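Local coordinates for protein tryptophan halogenase (Shewanella frigidimarina, PDB 2PYX) that probably acts as an FAD-dependent, monooxygenase-type halogenase, as in the tryptophan halogenase family, whose members halogenate tryptophan or related substrates, at residues Q487-A490 / Q491-F494; E121-L124 / C125-W128; I287-P290 / T291-G294; T510-E513 / L514-V518. All coordinates share one frame; numbering follows the deposited sequence. Where two conformers were deposited one is given.

Contact 1: Q487-A490 / Q491-F494; sequences QQLA and QRLF
Four successive i to i+4 backbone hydrogen bonds join Gln-487–Ala-490 to Gln-491–Phe-494, from Gln-491 N to Gln-487 O through to Phe-494 N to Ala-490 O at 2.8 Å. The aromatic ring of Phe-494 reaches back beside the preceding turn. CG lies anti to its own carbonyl carbon (chi1 -71°), which brings CD2 to 3.2 Å from Ala-490 O in an oblique approach. Further out, CE2 of Phe-494 meets the methyl CB of Ala-490 at 4.1 Å. The ring also packs on Tyr-127 and Trp-128. An alanine here would remove the ring and is likely to open a gap beside Ala-490 and those two aromatic residues. On another side of the helix, the guanidinium of Arg-492 folds back along the previous turn, with one face over Gln-488 O and Leu-489 CA. This holds for one of two modelled conformers, so the placement is doubtful. Leu-489 and Leu-493 cross obliquely, CG of Leu-489 lying 4.1 Å from CD1 of Leu-493. A water accepts from NE2 of both Gln-487 and Gln-491 and bridges the two amides. This is the i to i+4 side-chain pattern of a regular alpha-helix, here helix 484-507, which packs with its Ala-490 and Phe-494 side against helix 125-128.

Contact 2: E121-L124 / C125-W128; sequences ELDL and CPYW
Asp-123 OD1 accepts a hydrogen bond from Cys-125 N at 3.0 Å. The N-H meets the oxygen on its anti side, 32° out of the carboxylate plane. The same oxygen is 3.4 Å from Cys-125 CB. CG of Asp-123 is anti to the backbone N (chi1 180°), and this turns OD1 along the chain toward Cys-125 N. The carbonyl O of Asp-123 approaches Pro-126 CD at 3.4 Å. It also lies in the plane of the Tyr-127 ring, at its edge, 3.5 Å from CD2. Leu-122 meets this ring from one face. Its CD2 sits over the rim of the ring, and its CD1 is 3.9 Å from Tyr-127 CE2. The two side chains cross at about a right angle.

The bond from Cys-125 N closes an Asx turn that caps the start of the short helix 125-128, with Pro-126 in its first turn. Leu-124 O accepts from Trp-128 N at 2.9 Å and more weakly from Tyr-127 N.

Further out, Asp-123 OD2 takes a hydrogen bond from Gln-466 NE2, which holds the carboxylate from its other oxygen. An alanine in place of Asp-123 would remove the carboxylate and is likely to leave Cys-125 N without its capping partner and Gln-466 NE2 without this acceptor. Trp-128 turns away from the cap. Its NE1 bonds to Val-135 O, and its ring meets Phe-137 and Tyr-470. Tyr-127 packs on Met-486 of helix 484-507.

Contact 3: I287-P290 / T291-G294; sequences IGLP and TRKG
The turn of a beta hairpin joins strand 282-288 to strand 292-299, within the mixed sheet that also holds the predicted active-site residue Lys-89. Ile-287 and Gly-294 form an antiparallel hydrogen-bonded pair. Ile-287 N donates to Gly-294 O, and Gly-294 N returns a bond to Ile-287 O, both at 2.8 Å. Gly-288 and Lys-293 form the next, non-hydrogen-bonded pair. CG of Lys-293 lies 4.1 Å from Gly-288 CA. Ile-287 O also receives a CA-H...O contact from Lys-293 CA at 3.2 Å. Nearer the turn, Leu-289 N donates to Arg-292 O at 2.9 Å. Pro-290 and Thr-291 are the two central residues of a type I beta turn, and Thr-291 OG1 is hydrogen-bonded to Asp-85 OD2. The side chains of Leu-289 and Arg-292 run side by side, pointing the same way. CG of Arg-292 sits between the backbone N and the carbonyl carbon (chi1 56°), and the chain then extends to NE. Its NH1 bonds to Val-58 O and, weakly, to Lys-293 O. One face of the guanidinium lies over the leucine methyl, with CD1 of Leu-289 4.0 Å from NH2 of Arg-292.

Contact 4: T510-E513 / L514-V518; sequences TNRE and LLDKV
From CB and CG, which lie beside the N of the following residue Leu-514, Glu-513 runs back toward Thr-510. Its chi1 of 103°, off the staggered values, goes with this turn back to Thr-510 N, though a crystal neighbour also touches the residue. The chain is extended beyond CG, and CD carries the carboxylate to the start of the helix. There OE2 accepts from Thr-510 N at 2.8 Å through its anti lone pair. In return, Thr-510 OG1 accepts from Glu-513 N at 3.2 Å, and the two residues form a capping box. The backbone then takes up the regular helical pattern. Leu-514 N donates to Thr-510 O, Leu-515 N to Asn-511 O at 2.9 Å, and Asp-516 N to Arg-512 O. The bond from Lys-517 N to Glu-513 O is longer and weak. Glu-513 O also accepts from a water at 2.8 Å, and that water accepts from Lys-517 NZ. Arg-512 and Asp-516 are neighbours without a salt bridge. CG of Arg-512 is 4.1 Å from Asp-516 OD1, while NH1 stays 5.3 Å from that oxygen. NE of Arg-512 is hydrogen-bonded to Ser-268 O. Leu-514 and Leu-515 pack on Phe-88 of strand 87-95. The Glu-513 carboxylate and Thr-510 hydroxyl thus occupy backbone N-H groups at the start of helix 511-520, and the negative charge there is likely to suit the positive end of the helix dipole.

Along the chain the order is contact 2, contact 3, contact 1, contact 4. They fall into two pairs. Contacts 1 and 2 have centres 8 Å apart and touch, with Ala-490 CB 3.6 Å from Tyr-127 CG, so helix 484-507 packs on the loop and helix 125-128. Contacts 3 and 4 have centres 14 Å apart. Arg-512 NH2 probably hydrogen-bonds Pro-290 O, tying helix 511-520 to the hairpin turn. The pairs are well separated: contacts 1 and 3 have centres 39 Å apart. Helices 484-507 and 511-520 follow each other, so the C-terminal part of the chain spans both regions. The side chains of Ile-287 and Asn-511 are about 7 and 8 Å from that of the predicted active-site Lys-89.

Contact 1: Q487-A490 / Q491-F494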
loop_
_atom_site.group_PDB
_atom_site.type_symbol
_atom_site.label_atom_id
_atom_site.label_comp_id
_atom_site.label_asym_id
_atom_site.label_seq_id
_atom_site.Cartn_x
_atom_site.Cartn_y
_atom_site.Cartn_z
ATOM N N GLN A 487 -4.486 24.627 24.754
ATOM C CA GLN A 487 -4.360 25.607 23.707
ATOM C C GLN A 487 -2.912 26.096 23.638
ATOM O O GLN A 487 -2.347 26.264 22.553
ATOM C CB GLN A 487 -5.271 26.793 23.972
ATOM C CG GLN A 487 -5.250 27.791 22.887
ATOM C CD GLN A 487 -5.771 27.215 21.595
ATOM O OE1 GLN A 487 -6.850 26.619 21.582
ATOM N NE2 GLN A 487 -5.002 27.365 20.501
ATOM N N GLN A 488 -2.323 26.353 24.808
ATOM C CA GLN A 488 -0.940 26.837 24.884
ATOM C C GLN A 488 0.065 25.784 24.402
ATOM O O GLN A 488 0.980 26.126 23.665
ATOM C CB GLN A 488 -0.625 27.306 26.309
ATOM C CG GLN A 488 -1.453 28.535 26.720
ATOM C CD GLN A 488 -1.704 28.613 28.239
ATOM O OE1 GLN A 488 -1.019 27.959 29.036
ATOM N NE2 GLN A 488 -2.702 29.399 28.630
ATOM N N LEU A 489 -0.131 24.527 24.778
ATOM C CA LEU A 489 0.682 23.405 24.274
ATOM C C LEU A 489 0.540 23.321 22.756
ATOM O O LEU A 489 1.532 23.300 22.021
ATOM C CB LEU A 489 0.248 22.094 24.888
ATOM C CG LEU A 489 0.986 20.837 24.422
ATOM C CD1 LEU A 489 2.519 20.983 24.459
ATOM C CD2 LEU A 489 0.544 19.678 25.214
ATOM N N ALA A 490 -0.712 23.326 22.288
ATOM C CA ALA A 490 -0.959 23.301 20.833
ATOM C C ALA A 490 -0.201 24.402 20.099
ATOM O O ALA A 490 0.441 24.146 19.074
ATOM C CB ALA A 490 -2.473 23.379 20.544
ATOM N N GLN A 491 -0.250 25.629 20.616
ATOM C CA GLN A 491 0.390 26.753 19.951
ATOM C C GLN A 491 1.902 26.559 19.881
ATOM O O GLN A 491 2.534 26.902 18.867
ATOM C CB GLN A 491 0.098 28.070 20.667
ATOM C CG GLN A 491 0.663 29.262 19.921
ATOM C CD GLN A 491 0.127 29.365 18.507
ATOM O OE1 GLN A 491 0.868 29.219 17.522
ATOM N NE2 GLN A 491 -1.171 29.604 18.398
ATOM N N ARG A 492 2.481 26.050 20.968
ATOM C CA ARG A 492 3.906 25.743 20.988
ATOM C C ARG A 492 4.246 24.709 19.905
ATOM O O ARG A 492 5.177 24.920 19.116
ATOM C CB ARG A 492 4.347 25.260 22.372
ATOM C CG ARG A 492 4.262 26.346 23.441
ATOM C CD ARG A 492 4.995 25.965 24.718
ATOM N NE ARG A 492 4.307 24.956 25.518
ATOM C CZ ARG A 492 3.313 25.206 26.367
ATOM N NH1 ARG A 492 2.839 26.432 26.529
ATOM N NH2 ARG A 492 2.777 24.220 27.042
ATOM N N LEU A 493 3.478 23.617 19.856
ATOM C CA LEU A 493 3.673 22.582 18.834
ATOM C C LEU A 493 3.481 23.121 17.387
ATOM O O LEU A 493 4.240 22.729 16.492
ATOM C CB LEU A 493 2.757 21.383 19.099
ATOM C CG LEU A 493 3.024 20.606 20.399
ATOM C CD1 LEU A 493 1.955 19.578 20.679
ATOM C CD2 LEU A 493 4.393 19.950 20.375
ATOM N N PHE A 494 2.493 23.982 17.144
ATOM C CA PHE A 494 2.323 24.603 15.830
ATOM C C PHE A 494 3.559 25.430 15.448
ATOM O O PHE A 494 4.047 25.376 14.319
ATOM C CB PHE A 494 1.096 25.518 15.737
ATOM C CG PHE A 494 -0.245 24.802 15.737
ATOM C CD1 PHE A 494 -0.518 23.774 14.841
ATOM C CD2 PHE A 494 -1.262 25.212 16.587
ATOM C CE1 PHE A 494 -1.767 23.137 14.834
ATOM C CE2 PHE A 494 -2.511 24.573 16.573
ATOM C CZ PHE A 494 -2.755 23.545 15.672
HETATM O O HOH W 1 -3.122 29.389 20.750
#

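Contact 2: E121-L124 / C125-W128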
loop_
_atom_site.group_PDB
_atom_site.type_symbol
_atom_site.label_atom_id
_atom_site.label_comp_id
_atom_site.label_asym_id
_atom_site.label_seq_id
_atom_site.Cartn_x
_atom_site.Cartn_y
_atom_site.Cartn_z
ATOM N N GLU A 121 2.287 13.929 22.420
ATOM C CA GLU A 121 1.924 14.885 23.459
ATOM C C GLU A 121 0.484 15.384 23.396
ATOM O O GLU A 121 -0.117 15.638 24.434
ATOM C CB GLU A 121 2.813 16.096 23.374
ATOM C CG GLU A 121 4.286 15.776 23.503
ATOM C CD GLU A 121 5.121 17.019 23.408
ATOM O OE1 GLU A 121 4.936 17.911 24.255
ATOM O OE2 GLU A 121 5.940 17.116 22.469
ATOM N N LEU A 122 -0.042 15.577 22.186
ATOM C CA LEU A 122 -1.337 16.221 21.986
ATOM C C LEU A 122 -1.764 16.014 20.536
ATOM O O LEU A 122 -0.943 16.117 19.637
ATOM C CB LEU A 122 -1.264 17.722 22.256
ATOM C CG LEU A 122 -2.575 18.522 22.204
ATOM C CD1 LEU A 122 -3.524 18.069 23.318
ATOM C CD2 LEU A 122 -2.307 19.987 22.287
ATOM N N ASP A 123 -3.025 15.673 20.337
ATOM C CA ASP A 123 -3.610 15.582 18.995
ATOM C C ASP A 123 -3.975 16.993 18.572
ATOM O O ASP A 123 -4.958 17.579 19.045
ATOM C CB ASP A 123 -4.832 14.650 19.012
ATOM C CG ASP A 123 -5.500 14.509 17.660
ATOM O OD1 ASP A 123 -5.182 15.279 16.751
ATOM O OD2 ASP A 123 -6.361 13.621 17.533
ATOM N N LEU A 124 -3.216 17.550 17.633
ATOM C CA LEU A 124 -3.393 18.938 17.219
ATOM C C LEU A 124 -4.663 19.212 16.407
ATOM O O LEU A 124 -5.078 20.365 16.268
ATOM C CB LEU A 124 -2.207 19.391 16.376
ATOM C CG LEU A 124 -0.865 19.586 17.108
ATOM C CD1 LEU A 124 0.226 20.003 16.145
ATOM C CD2 LEU A 124 -1.035 20.644 18.202
ATOM N N CYS A 125 -5.238 18.166 15.811
ATOM C CA CYS A 125 -6.331 18.373 14.891
ATOM C C CYS A 125 -7.444 19.302 15.405
ATOM O O CYS A 125 -7.757 20.289 14.750
ATOM C CB CYS A 125 -6.834 17.012 14.396
ATOM S SG CYS A 125 -8.112 17.099 13.135
ATOM N N PRO A 126 -8.057 19.006 16.567
ATOM C CA PRO A 126 -9.114 19.928 17.013
ATOM C C PRO A 126 -8.632 21.356 17.319
ATOM O O PRO A 126 -9.449 22.276 17.264
ATOM C CB PRO A 126 -9.667 19.264 18.280
ATOM C CG PRO A 126 -8.604 18.371 18.718
ATOM C CD PRO A 126 -7.943 17.858 17.475
ATOM N N TYR A 127 -7.348 21.514 17.638
ATOM C CA TYR A 127 -6.749 22.852 17.832
ATOM C C TYR A 127 -6.515 23.597 16.527
ATOM O O TYR A 127 -6.470 24.832 16.513
ATOM C CB TYR A 127 -5.455 22.722 18.681
ATOM C CG TYR A 127 -5.785 22.135 20.041
ATOM C CD1 TYR A 127 -6.176 22.949 21.114
ATOM C CD2 TYR A 127 -5.811 20.754 20.242
ATOM C CE1 TYR A 127 -6.575 22.388 22.340
ATOM C CE2 TYR A 127 -6.193 20.196 21.477
ATOM C CZ TYR A 127 -6.554 21.034 22.530
ATOM O OH TYR A 127 -6.946 20.422 23.714
ATOM N N TRP A 128 -6.336 22.851 15.430
ATOM C CA TRP A 128 -6.214 23.448 14.121
ATOM C C TRP A 128 -7.573 23.913 13.575
ATOM O O TRP A 128 -7.672 24.909 12.867
ATOM C CB TRP A 128 -5.522 22.472 13.134
ATOM C CG TRP A 128 -5.822 22.840 11.740
ATOM C CD1 TRP A 128 -5.219 23.811 10.994
ATOM C CD2 TRP A 128 -6.878 22.326 10.938
ATOM N NE1 TRP A 128 -5.799 23.887 9.776
ATOM C CE2 TRP A 128 -6.851 23.006 9.721
ATOM C CE3 TRP A 128 -7.867 21.355 11.153
ATOM C CZ2 TRP A 128 -7.758 22.736 8.703
ATOM C CZ3 TRP A 128 -8.740 21.082 10.142
ATOM C CH2 TRP A 128 -8.696 21.759 8.944
#

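Contact 3: I287-P290 / T291-G294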
loop_
_atom_site.group_PDB
_atom_site.type_symbol
_atom_site.label_atom_id
_atom_site.label_comp_id
_atom_site.label_asym_id
_atom_site.label_seq_id
_atom_site.Cartn_x
_atom_site.Cartn_y
_atom_site.Cartn_z
ATOM N N ILE A 287 3.028 7.803 -10.859
ATOM C CA ILE A 287 4.095 7.302 -9.961
ATOM C C ILE A 287 5.415 7.628 -10.650
ATOM O O ILE A 287 5.691 7.111 -11.732
ATOM C CB ILE A 287 3.960 5.776 -9.752
ATOM C CG1 ILE A 287 2.819 5.510 -8.750
ATOM C CG2 ILE A 287 5.236 5.138 -9.220
ATOM C CD1 ILE A 287 2.452 4.066 -8.595
ATOM N N GLY A 288 6.241 8.428 -9.991
ATOM C CA GLY A 288 7.527 8.863 -10.546
ATOM C C GLY A 288 8.664 7.966 -10.090
ATOM O O GLY A 288 8.957 7.875 -8.880
ATOM N N LEU A 289 9.260 7.256 -11.057
ATOM C CA LEU A 289 10.503 6.487 -10.876
ATOM C C LEU A 289 11.652 7.336 -11.449
ATOM O O LEU A 289 11.417 8.358 -12.054
ATOM C CB LEU A 289 10.457 5.116 -11.584
ATOM C CG LEU A 289 9.264 4.200 -11.260
ATOM C CD1 LEU A 289 9.362 2.907 -12.034
ATOM C CD2 LEU A 289 9.159 3.893 -9.796
ATOM N N PRO A 290 12.892 6.947 -11.170
ATOM C CA PRO A 290 13.984 7.746 -11.720
ATOM C C PRO A 290 14.003 7.803 -13.248
ATOM O O PRO A 290 14.330 8.839 -13.794
ATOM C CB PRO A 290 15.229 7.027 -11.197
ATOM C CG PRO A 290 14.784 6.290 -9.995
ATOM C CD PRO A 290 13.371 5.867 -10.296
ATOM N N THR A 291 13.664 6.690 -13.897
ATOM C CA THR A 291 13.808 6.530 -15.343
ATOM C C THR A 291 12.558 6.974 -16.120
ATOM O O THR A 291 12.639 7.292 -17.296
ATOM C CB THR A 291 14.136 5.057 -15.689
ATOM O OG1 THR A 291 13.138 4.181 -15.134
ATOM C CG2 THR A 291 15.497 4.651 -15.092
ATOM N N ARG A 292 11.400 7.000 -15.462
ATOM C CA ARG A 292 10.136 7.250 -16.162
ATOM C C ARG A 292 9.019 7.319 -15.142
ATOM O O ARG A 292 9.273 7.096 -13.975
ATOM C CB ARG A 292 9.812 6.097 -17.091
ATOM C CG ARG A 292 9.777 4.763 -16.375
ATOM C CD ARG A 292 9.476 3.613 -17.302
ATOM N NE ARG A 292 9.217 2.386 -16.551
ATOM C CZ ARG A 292 8.087 2.110 -15.889
ATOM N NH1 ARG A 292 7.067 2.965 -15.867
ATOM N NH2 ARG A 292 7.979 0.961 -15.234
ATOM N N LYS A 293 7.813 7.605 -15.612
ATOM C CA LYS A 293 6.606 7.562 -14.768
ATOM C C LYS A 293 5.707 6.393 -15.170
ATOM O O LYS A 293 5.713 5.930 -16.316
ATOM C CB LYS A 293 5.815 8.856 -14.885
ATOM C CG LYS A 293 6.532 10.073 -14.315
ATOM C CD LYS A 293 5.858 11.376 -14.662
ATOM C CE LYS A 293 6.241 11.836 -16.068
ATOM N NZ LYS A 293 5.514 13.072 -16.488
ATOM N N GLY A 294 4.954 5.897 -14.198
ATOM C CA GLY A 294 3.862 4.953 -14.448
ATOM C C GLY A 294 2.579 5.695 -14.221
ATOM O O GLY A 294 2.439 6.375 -13.197
#

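Contact 4: T510-E513 / L514-V518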
loop_
_atom_site.group_PDB
_atom_site.type_symbol
_atom_site.label_atom_id
_atom_site.label_comp_id
_atom_site.label_asym_id
_atom_site.label_seq_id
_atom_site.Cartn_x
_atom_site.Cartn_y
_atom_site.Cartn_z
ATOM N N THR A 510 16.694 17.816 -3.481
ATOM C CA THR A 510 15.646 17.313 -4.362
ATOM C C THR A 510 15.808 15.802 -4.531
ATOM O O THR A 510 16.866 15.216 -4.284
ATOM C CB THR A 510 15.682 17.941 -5.742
ATOM O OG1 THR A 510 16.890 17.559 -6.409
ATOM C CG2 THR A 510 15.560 19.439 -5.670
ATOM N N ASN A 511 14.740 15.147 -4.979
ATOM C CA ASN A 511 14.813 13.725 -5.157
ATOM C C ASN A 511 15.889 13.313 -6.128
ATOM O O ASN A 511 16.649 12.420 -5.814
ATOM C CB ASN A 511 13.471 13.183 -5.613
ATOM C CG ASN A 511 12.410 13.360 -4.555
ATOM O OD1 ASN A 511 12.559 12.858 -3.438
ATOM N ND2 ASN A 511 11.351 14.073 -4.894
ATOM N N ARG A 512 15.963 13.963 -7.290
ATOM C CA ARG A 512 16.961 13.574 -8.284
ATOM C C ARG A 512 18.383 13.850 -7.775
ATOM O O ARG A 512 19.256 13.003 -7.934
ATOM C CB ARG A 512 16.738 14.226 -9.656
ATOM C CG ARG A 512 17.564 13.485 -10.718
ATOM C CD ARG A 512 17.207 13.844 -12.128
ATOM N NE ARG A 512 15.881 13.429 -12.584
ATOM C CZ ARG A 512 15.543 12.207 -12.994
ATOM N NH1 ARG A 512 16.375 11.179 -12.895
ATOM N NH2 ARG A 512 14.313 11.996 -13.440
ATOM N N GLU A 513 18.617 15.000 -7.158
ATOM C CA GLU A 513 19.977 15.268 -6.666
ATOM C C GLU A 513 20.418 14.223 -5.624
ATOM O O GLU A 513 21.568 13.777 -5.643
ATOM C CB GLU A 513 20.160 16.738 -6.246
ATOM C CG GLU A 513 20.151 17.110 -4.809
ATOM C CD GLU A 513 20.124 18.626 -4.625
ATOM O OE1 GLU A 513 21.097 19.322 -5.043
ATOM O OE2 GLU A 513 19.142 19.136 -4.048
ATOM N N LEU A 514 19.479 13.767 -4.784
ATOM C CA LEU A 514 19.763 12.742 -3.791
ATOM C C LEU A 514 20.013 11.385 -4.455
ATOM O O LEU A 514 21.010 10.722 -4.164
ATOM C CB LEU A 514 18.629 12.660 -2.746
ATOM C CG LEU A 514 18.784 11.560 -1.715
ATOM C CD1 LEU A 514 20.156 11.679 -0.990
ATOM C CD2 LEU A 514 17.631 11.535 -0.700
ATOM N N LEU A 515 19.114 10.979 -5.345
ATOM C CA LEU A 515 19.236 9.706 -6.016
ATOM C C LEU A 515 20.525 9.634 -6.833
ATOM O O LEU A 515 21.144 8.578 -6.901
ATOM C CB LEU A 515 17.994 9.436 -6.863
ATOM C CG LEU A 515 16.730 9.151 -6.044
ATOM C CD1 LEU A 515 15.511 9.168 -6.968
ATOM C CD2 LEU A 515 16.806 7.820 -5.312
ATOM N N ASP A 516 20.951 10.754 -7.421
ATOM C CA ASP A 516 22.245 10.760 -8.121
ATOM C C ASP A 516 23.394 10.373 -7.183
ATOM O O ASP A 516 24.294 9.604 -7.561
ATOM C CB ASP A 516 22.531 12.131 -8.719
ATOM C CG ASP A 516 21.709 12.429 -9.948
ATOM O OD1 ASP A 516 21.113 11.515 -10.572
ATOM O OD2 ASP A 516 21.668 13.625 -10.299
ATOM N N LYS A 517 23.393 10.912 -5.971
ATOM C CA LYS A 517 24.433 10.577 -4.983
ATOM C C LYS A 517 24.250 9.193 -4.370
ATOM O O LYS A 517 25.214 8.547 -3.984
ATOM C CB LYS A 517 24.546 11.659 -3.904
ATOM C CG LYS A 517 25.080 13.001 -4.442
ATOM C CD LYS A 517 26.563 12.899 -4.805
ATOM C CE LYS A 517 27.156 14.239 -5.308
ATOM N NZ LYS A 517 26.544 14.645 -6.593
ATOM N N VAL A 518 23.014 8.728 -4.256
ATOM C CA VAL A 518 22.795 7.359 -3.799
ATOM C C VAL A 518 23.382 6.386 -4.807
ATOM O O VAL A 518 23.960 5.388 -4.421
ATOM C CB VAL A 518 21.291 7.058 -3.597
ATOM C CG1 VAL A 518 21.066 5.564 -3.370
ATOM C CG2 VAL A 518 20.758 7.864 -2.436
HETATM O O HOH W 2 23.701 15.369 -6.617
#